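Local coordinates for protein ribonuclease VapC (PDB 6NKL) that probably acts as the toxin of a toxin-antitoxin pair, a magnesium-dependent ribonuclease of the PIN-domain family, at residues B[103-117]-B[121-133]. Numbering follows the deposited sequence.
Sequences ACHALSLNAVLITHN and FQRITDLQWQDWT
The methyl of A103 fits a hollow walled by F121, I124 and L127, with its CB 3.6 Å from I124 CD1. L127 sends CD1 on to A106, and L107 lays CD2 against the D126 carbonyl and carboxylate and against L127 CA. L113 continues the apolar row: with CG anti to the backbone N (chi1 -176°), its CD2 sits over one face of the F121 ring, 3.9 Å from the centroid. Backbone bonds zip the strands in parallel, L113 N to Q128 O, Q130 N to L113 O and T115 N to Q130 O; within the chain 128-131 is the outermost strand of the five-stranded PIN-domain sheet. T115 lies on the same face as L113; its CG2 comes 3.4 Å from W129 CE3, while its hydroxyl is hydrogen-bonded to D6, a predicted magnesium ligand. On the opposite face, I114 CD1 makes a CH-pi contact over the five-membered ring of W132, 3.7 Å from its centroid, and CG2 lies against W132 CG. Q130 OE1 accepts a hydrogen bond from W132 NE1 close to the ring plane, helping hold the indole's rotation. At the far end H116 ND1 donates in its ring plane to T133 OG1 (2.9 Å), and D131 OD2 receives N117 N from above the carboxylate plane.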
loop_
_atom_site.group_PDB
_atom_site.type_symbol
_atom_site.label_atom_id
_atom_site.label_comp_id
_atom_site.label_asym_id
_atom_site.label_seq_id
_atom_site.Cartn_x
_atom_site.Cartn_y
_atom_site.Cartn_z
ATOM N N ALA B 103 8.221 -4.636 0.348
ATOM C CA ALA B 103 8.720 -5.986 0.095
ATOM C C ALA B 103 7.843 -6.711 -0.917
ATOM O O ALA B 103 8.342 -7.341 -1.862
ATOM C CB ALA B 103 8.802 -6.770 1.410
ATOM N N CYS B 104 6.523 -6.632 -0.737
ATOM C CA CYS B 104 5.625 -7.318 -1.653
ATOM C C CYS B 104 5.688 -6.697 -3.040
ATOM O O CYS B 104 5.518 -7.401 -4.039
ATOM C CB CYS B 104 4.190 -7.281 -1.113
ATOM S SG CYS B 104 4.049 -8.251 0.400
ATOM N N HIS B 105 5.899 -5.381 -3.125
ATOM C CA HIS B 105 6.127 -4.774 -4.432
ATOM C C HIS B 105 7.327 -5.409 -5.125
ATOM O O HIS B 105 7.241 -5.835 -6.285
ATOM C CB HIS B 105 6.337 -3.294 -4.293
ATOM C CG HIS B 105 5.978 -2.525 -5.519
ATOM N ND1 HIS B 105 5.739 -1.165 -5.498
ATOM C CD2 HIS B 105 5.826 -2.916 -6.808
ATOM C CE1 HIS B 105 5.415 -0.762 -6.717
ATOM N NE2 HIS B 105 5.483 -1.798 -7.532
ATOM N N ALA B 106 8.455 -5.491 -4.424
ATOM C CA ALA B 106 9.613 -6.169 -4.996
ATOM C C ALA B 106 9.275 -7.610 -5.389
ATOM O O ALA B 106 9.635 -8.055 -6.481
ATOM C CB ALA B 106 10.778 -6.144 -4.008
ATOM N N LEU B 107 8.566 -8.349 -4.529
ATOM C CA LEU B 107 8.160 -9.709 -4.905
ATOM C C LEU B 107 7.362 -9.704 -6.199
ATOM O O LEU B 107 7.568 -10.544 -7.076
ATOM C CB LEU B 107 7.327 -10.355 -3.801
ATOM C CG LEU B 107 8.082 -10.792 -2.555
ATOM C CD1 LEU B 107 7.065 -11.223 -1.559
ATOM C CD2 LEU B 107 9.036 -11.956 -2.876
ATOM N N SER B 108 6.458 -8.747 -6.349
ATOM C CA SER B 108 5.578 -8.735 -7.503
ATOM C C SER B 108 6.324 -8.434 -8.787
ATOM O O SER B 108 5.809 -8.716 -9.867
ATOM C CB SER B 108 4.472 -7.685 -7.332
ATOM O OG SER B 108 5.028 -6.381 -7.463
ATOM N N LEU B 109 7.491 -7.820 -8.698
ATOM C CA LEU B 109 8.280 -7.499 -9.872
ATOM C C LEU B 109 9.436 -8.469 -10.076
ATOM O O LEU B 109 10.186 -8.313 -11.035
ATOM C CB LEU B 109 8.830 -6.071 -9.758
ATOM C CG LEU B 109 7.802 -4.942 -9.742
ATOM C CD1 LEU B 109 8.428 -3.651 -9.277
ATOM C CD2 LEU B 109 7.203 -4.743 -11.106
ATOM N N ASN B 110 9.590 -9.446 -9.189
ATOM C CA ASN B 110 10.853 -10.175 -8.987
ATOM C C ASN B 110 12.059 -9.231 -9.003
ATOM O O ASN B 110 13.100 -9.491 -9.611
ATOM C CB ASN B 110 10.999 -11.300 -10.008
ATOM C CG ASN B 110 11.977 -12.371 -9.558
ATOM O OD1 ASN B 110 12.049 -12.729 -8.377
ATOM N ND2 ASN B 110 12.758 -12.869 -10.502
ATOM N N ALA B 111 11.928 -8.145 -8.254
ATOM C CA ALA B 111 13.016 -7.212 -8.053
ATOM C C ALA B 111 13.860 -7.631 -6.862
ATOM O O ALA B 111 13.438 -8.400 -5.994
ATOM C CB ALA B 111 12.482 -5.795 -7.824
ATOM N N VAL B 112 15.080 -7.121 -6.838
ATOM C CA VAL B 112 15.944 -7.232 -5.669
ATOM C C VAL B 112 15.717 -5.977 -4.835
ATOM O O VAL B 112 15.869 -4.865 -5.338
ATOM C CB VAL B 112 17.416 -7.363 -6.088
ATOM C CG1 VAL B 112 18.343 -7.299 -4.886
ATOM C CG2 VAL B 112 17.627 -8.685 -6.872
ATOM N N LEU B 113 15.322 -6.134 -3.583
ATOM C CA LEU B 113 15.064 -4.969 -2.740
ATOM C C LEU B 113 16.354 -4.565 -2.036
ATOM O O LEU B 113 17.008 -5.398 -1.400
ATOM C CB LEU B 113 13.958 -5.257 -1.724
ATOM C CG LEU B 113 13.513 -4.088 -0.838
ATOM C CD1 LEU B 113 12.749 -3.048 -1.661
ATOM C CD2 LEU B 113 12.658 -4.553 0.324
ATOM N N ILE B 114 16.713 -3.285 -2.167
ATOM C CA ILE B 114 17.905 -2.704 -1.560
ATOM C C ILE B 114 17.507 -1.948 -0.303
ATOM O O ILE B 114 16.675 -1.036 -0.357
ATOM C CB ILE B 114 18.625 -1.746 -2.518
ATOM C CG1 ILE B 114 18.980 -2.411 -3.844
ATOM C CG2 ILE B 114 19.904 -1.262 -1.860
ATOM C CD1 ILE B 114 19.640 -3.748 -3.698
ATOM N N THR B 115 18.143 -2.275 0.817
ATOM C CA THR B 115 17.695 -1.777 2.101
ATOM C C THR B 115 18.906 -1.351 2.938
ATOM O O THR B 115 20.061 -1.443 2.508
ATOM C CB THR B 115 16.846 -2.845 2.796
ATOM O OG1 THR B 115 16.329 -2.331 4.018
ATOM C CG2 THR B 115 17.684 -4.012 3.087
ATOM N N HIS B 116 18.621 -0.812 4.118
ATOM C CA HIS B 116 19.626 -0.525 5.137
ATOM C C HIS B 116 18.997 -0.884 6.466
ATOM O O HIS B 116 17.964 -0.310 6.835
ATOM C CB HIS B 116 20.045 0.944 5.151
ATOM C CG HIS B 116 20.861 1.329 6.354
ATOM N ND1 HIS B 116 22.160 0.898 6.542
ATOM C CD2 HIS B 116 20.561 2.090 7.433
ATOM C CE1 HIS B 116 22.626 1.387 7.677
ATOM N NE2 HIS B 116 21.679 2.122 8.232
ATOM N N ASN B 117 19.577 -1.857 7.146
ATOM C CA ASN B 117 19.236 -2.131 8.534
ATOM C C ASN B 117 17.751 -2.476 8.708
ATOM O O ASN B 117 17.053 -1.940 9.574
ATOM C CB ASN B 117 19.641 -0.935 9.394
ATOM C CG ASN B 117 19.876 -1.304 10.838
ATOM O OD1 ASN B 117 19.946 -2.489 11.193
ATOM N ND2 ASN B 117 20.006 -0.285 11.688
ATOM N N PHE B 121 13.348 -8.313 7.094
ATOM C CA PHE B 121 12.976 -8.819 5.774
ATOM C C PHE B 121 13.367 -10.270 5.578
ATOM O O PHE B 121 12.834 -10.928 4.673
ATOM C CB PHE B 121 13.614 -7.964 4.664
ATOM C CG PHE B 121 12.890 -6.649 4.390
ATOM C CD1 PHE B 121 11.493 -6.565 4.423
ATOM C CD2 PHE B 121 13.610 -5.517 4.082
ATOM C CE1 PHE B 121 10.848 -5.355 4.158
ATOM C CE2 PHE B 121 12.979 -4.322 3.805
ATOM C CZ PHE B 121 11.595 -4.243 3.842
ATOM N N GLN B 122 14.270 -10.805 6.401
ATOM C CA GLN B 122 14.611 -12.222 6.258
ATOM C C GLN B 122 13.419 -13.132 6.535
ATOM O O GLN B 122 13.436 -14.285 6.094
ATOM C CB GLN B 122 15.768 -12.607 7.188
ATOM C CG GLN B 122 15.436 -12.527 8.652
ATOM C CD GLN B 122 16.655 -12.597 9.567
ATOM O OE1 GLN B 122 17.801 -12.667 9.107
ATOM N NE2 GLN B 122 16.406 -12.561 10.877
ATOM N N ARG B 123 12.384 -12.643 7.236
ATOM C CA ARG B 123 11.185 -13.455 7.486
ATOM C C ARG B 123 10.351 -13.663 6.225
ATOM O O ARG B 123 9.516 -14.580 6.171
ATOM C CB ARG B 123 10.312 -12.798 8.557
ATOM C CG ARG B 123 11.065 -12.485 9.840
ATOM C CD ARG B 123 10.260 -11.609 10.755
ATOM N NE ARG B 123 10.863 -11.475 12.082
ATOM C CZ ARG B 123 10.488 -12.178 13.160
ATOM N NH1 ARG B 123 9.506 -13.056 13.079
ATOM N NH2 ARG B 123 11.078 -11.977 14.335
ATOM N N ILE B 124 10.550 -12.826 5.212
ATOM C CA ILE B 124 9.882 -13.000 3.929
ATOM C C ILE B 124 10.846 -13.824 3.078
ATOM O O ILE B 124 11.706 -13.305 2.353
ATOM C CB ILE B 124 9.520 -11.668 3.296
ATOM C CG1 ILE B 124 8.739 -10.810 4.292
ATOM C CG2 ILE B 124 8.690 -11.890 2.091
ATOM C CD1 ILE B 124 8.553 -9.395 3.806
ATOM N N THR B 125 10.682 -15.135 3.152
ATOM C CA THR B 125 11.747 -16.038 2.739
ATOM C C THR B 125 11.950 -16.084 1.238
ATOM O O THR B 125 13.023 -16.513 0.801
ATOM C CB THR B 125 11.439 -17.430 3.269
ATOM O OG1 THR B 125 10.170 -17.850 2.763
ATOM C CG2 THR B 125 11.363 -17.406 4.798
ATOM N N ASP B 126 10.972 -15.656 0.434
ATOM C CA ASP B 126 11.169 -15.586 -1.013
ATOM C C ASP B 126 11.548 -14.189 -1.517
ATOM O O ASP B 126 11.629 -13.974 -2.736
ATOM C CB ASP B 126 9.934 -16.111 -1.751
ATOM C CG ASP B 126 8.713 -15.251 -1.586
ATOM O OD1 ASP B 126 7.880 -15.247 -2.540
ATOM O OD2 ASP B 126 8.560 -14.614 -0.520
ATOM N N LEU B 127 11.822 -13.254 -0.617
ATOM C CA LEU B 127 12.252 -11.922 -1.011
ATOM C C LEU B 127 13.732 -11.940 -1.337
ATOM O O LEU B 127 14.541 -12.403 -0.532
ATOM C CB LEU B 127 11.978 -10.928 0.117
ATOM C CG LEU B 127 12.496 -9.518 -0.090
ATOM C CD1 LEU B 127 11.832 -8.929 -1.294
ATOM C CD2 LEU B 127 12.206 -8.701 1.142
ATOM N N GLN B 128 14.086 -11.409 -2.494
ATOM C CA GLN B 128 15.483 -11.152 -2.816
ATOM C C GLN B 128 15.839 -9.741 -2.344
ATOM O O GLN B 128 15.212 -8.764 -2.765
ATOM C CB GLN B 128 15.704 -11.305 -4.320
ATOM C CG GLN B 128 15.287 -12.683 -4.864
ATOM C CD GLN B 128 15.650 -12.830 -6.319
ATOM O OE1 GLN B 128 16.823 -12.767 -6.682
ATOM N NE2 GLN B 128 14.643 -13.015 -7.167
ATOM N N TRP B 129 16.819 -9.629 -1.454
ATOM C CA TRP B 129 17.208 -8.316 -0.988
ATOM C C TRP B 129 18.679 -8.294 -0.599
ATOM O O TRP B 129 19.336 -9.332 -0.429
ATOM C CB TRP B 129 16.336 -7.861 0.181
ATOM C CG TRP B 129 16.468 -8.755 1.339
ATOM C CD1 TRP B 129 15.936 -9.993 1.478
ATOM C CD2 TRP B 129 17.216 -8.497 2.521
ATOM N NE1 TRP B 129 16.290 -10.521 2.689
ATOM C CE2 TRP B 129 17.071 -9.619 3.356
ATOM C CE3 TRP B 129 17.970 -7.409 2.970
ATOM C CZ2 TRP B 129 17.675 -9.699 4.611
ATOM C CZ3 TRP B 129 18.573 -7.484 4.209
ATOM C CH2 TRP B 129 18.415 -8.622 5.021
ATOM N N GLN B 130 19.178 -7.070 -0.490
ATOM C CA GLN B 130 20.570 -6.777 -0.226
ATOM C C GLN B 130 20.624 -5.477 0.549
ATOM O O GLN B 130 19.823 -4.571 0.307
ATOM C CB GLN B 130 21.388 -6.630 -1.504
ATOM C CG GLN B 130 21.388 -7.927 -2.339
ATOM C CD GLN B 130 22.027 -7.769 -3.711
ATOM O OE1 GLN B 130 22.730 -6.795 -3.979
ATOM N NE2 GLN B 130 21.755 -8.725 -4.599
ATOM N N ASP B 131 21.581 -5.398 1.470
ATOM C CA ASP B 131 21.901 -4.177 2.212
ATOM C C ASP B 131 23.151 -3.620 1.544
ATOM O O ASP B 131 24.242 -4.162 1.704
ATOM C CB ASP B 131 22.109 -4.480 3.697
ATOM C CG ASP B 131 22.397 -3.233 4.528
ATOM O OD1 ASP B 131 23.048 -2.320 3.971
ATOM O OD2 ASP B 131 21.981 -3.166 5.720
ATOM N N TRP B 132 22.987 -2.580 0.744
ATOM C CA TRP B 132 24.116 -2.026 0.016
ATOM C C TRP B 132 24.988 -1.133 0.878
ATOM O O TRP B 132 25.898 -0.507 0.337
ATOM C CB TRP B 132 23.641 -1.245 -1.211
ATOM C CG TRP B 132 23.406 -2.082 -2.416
ATOM C CD1 TRP B 132 23.451 -3.431 -2.486
ATOM C CD2 TRP B 132 23.077 -1.622 -3.728
ATOM N NE1 TRP B 132 23.183 -3.860 -3.766
ATOM C CE2 TRP B 132 22.956 -2.762 -4.551
ATOM C CE3 TRP B 132 22.912 -0.356 -4.300
ATOM C CZ2 TRP B 132 22.658 -2.675 -5.901
ATOM C CZ3 TRP B 132 22.625 -0.270 -5.629
ATOM C CH2 TRP B 132 22.480 -1.425 -6.419
ATOM N N THR B 133 24.743 -1.055 2.187
ATOM C CA THR B 133 25.644 -0.327 3.076
ATOM C C THR B 133 26.688 -1.249 3.709
ATOM O O THR B 133 27.761 -0.781 4.065
ATOM C CB THR B 133 24.861 0.413 4.185
ATOM O OG1 THR B 133 24.283 -0.514 5.094
ATOM C CG2 THR B 133 23.753 1.315 3.632
HETATM O O HOH W 1 11.181 -12.743 -5.934
HETATM O O HOH W 2 12.389 -10.269 -4.529
#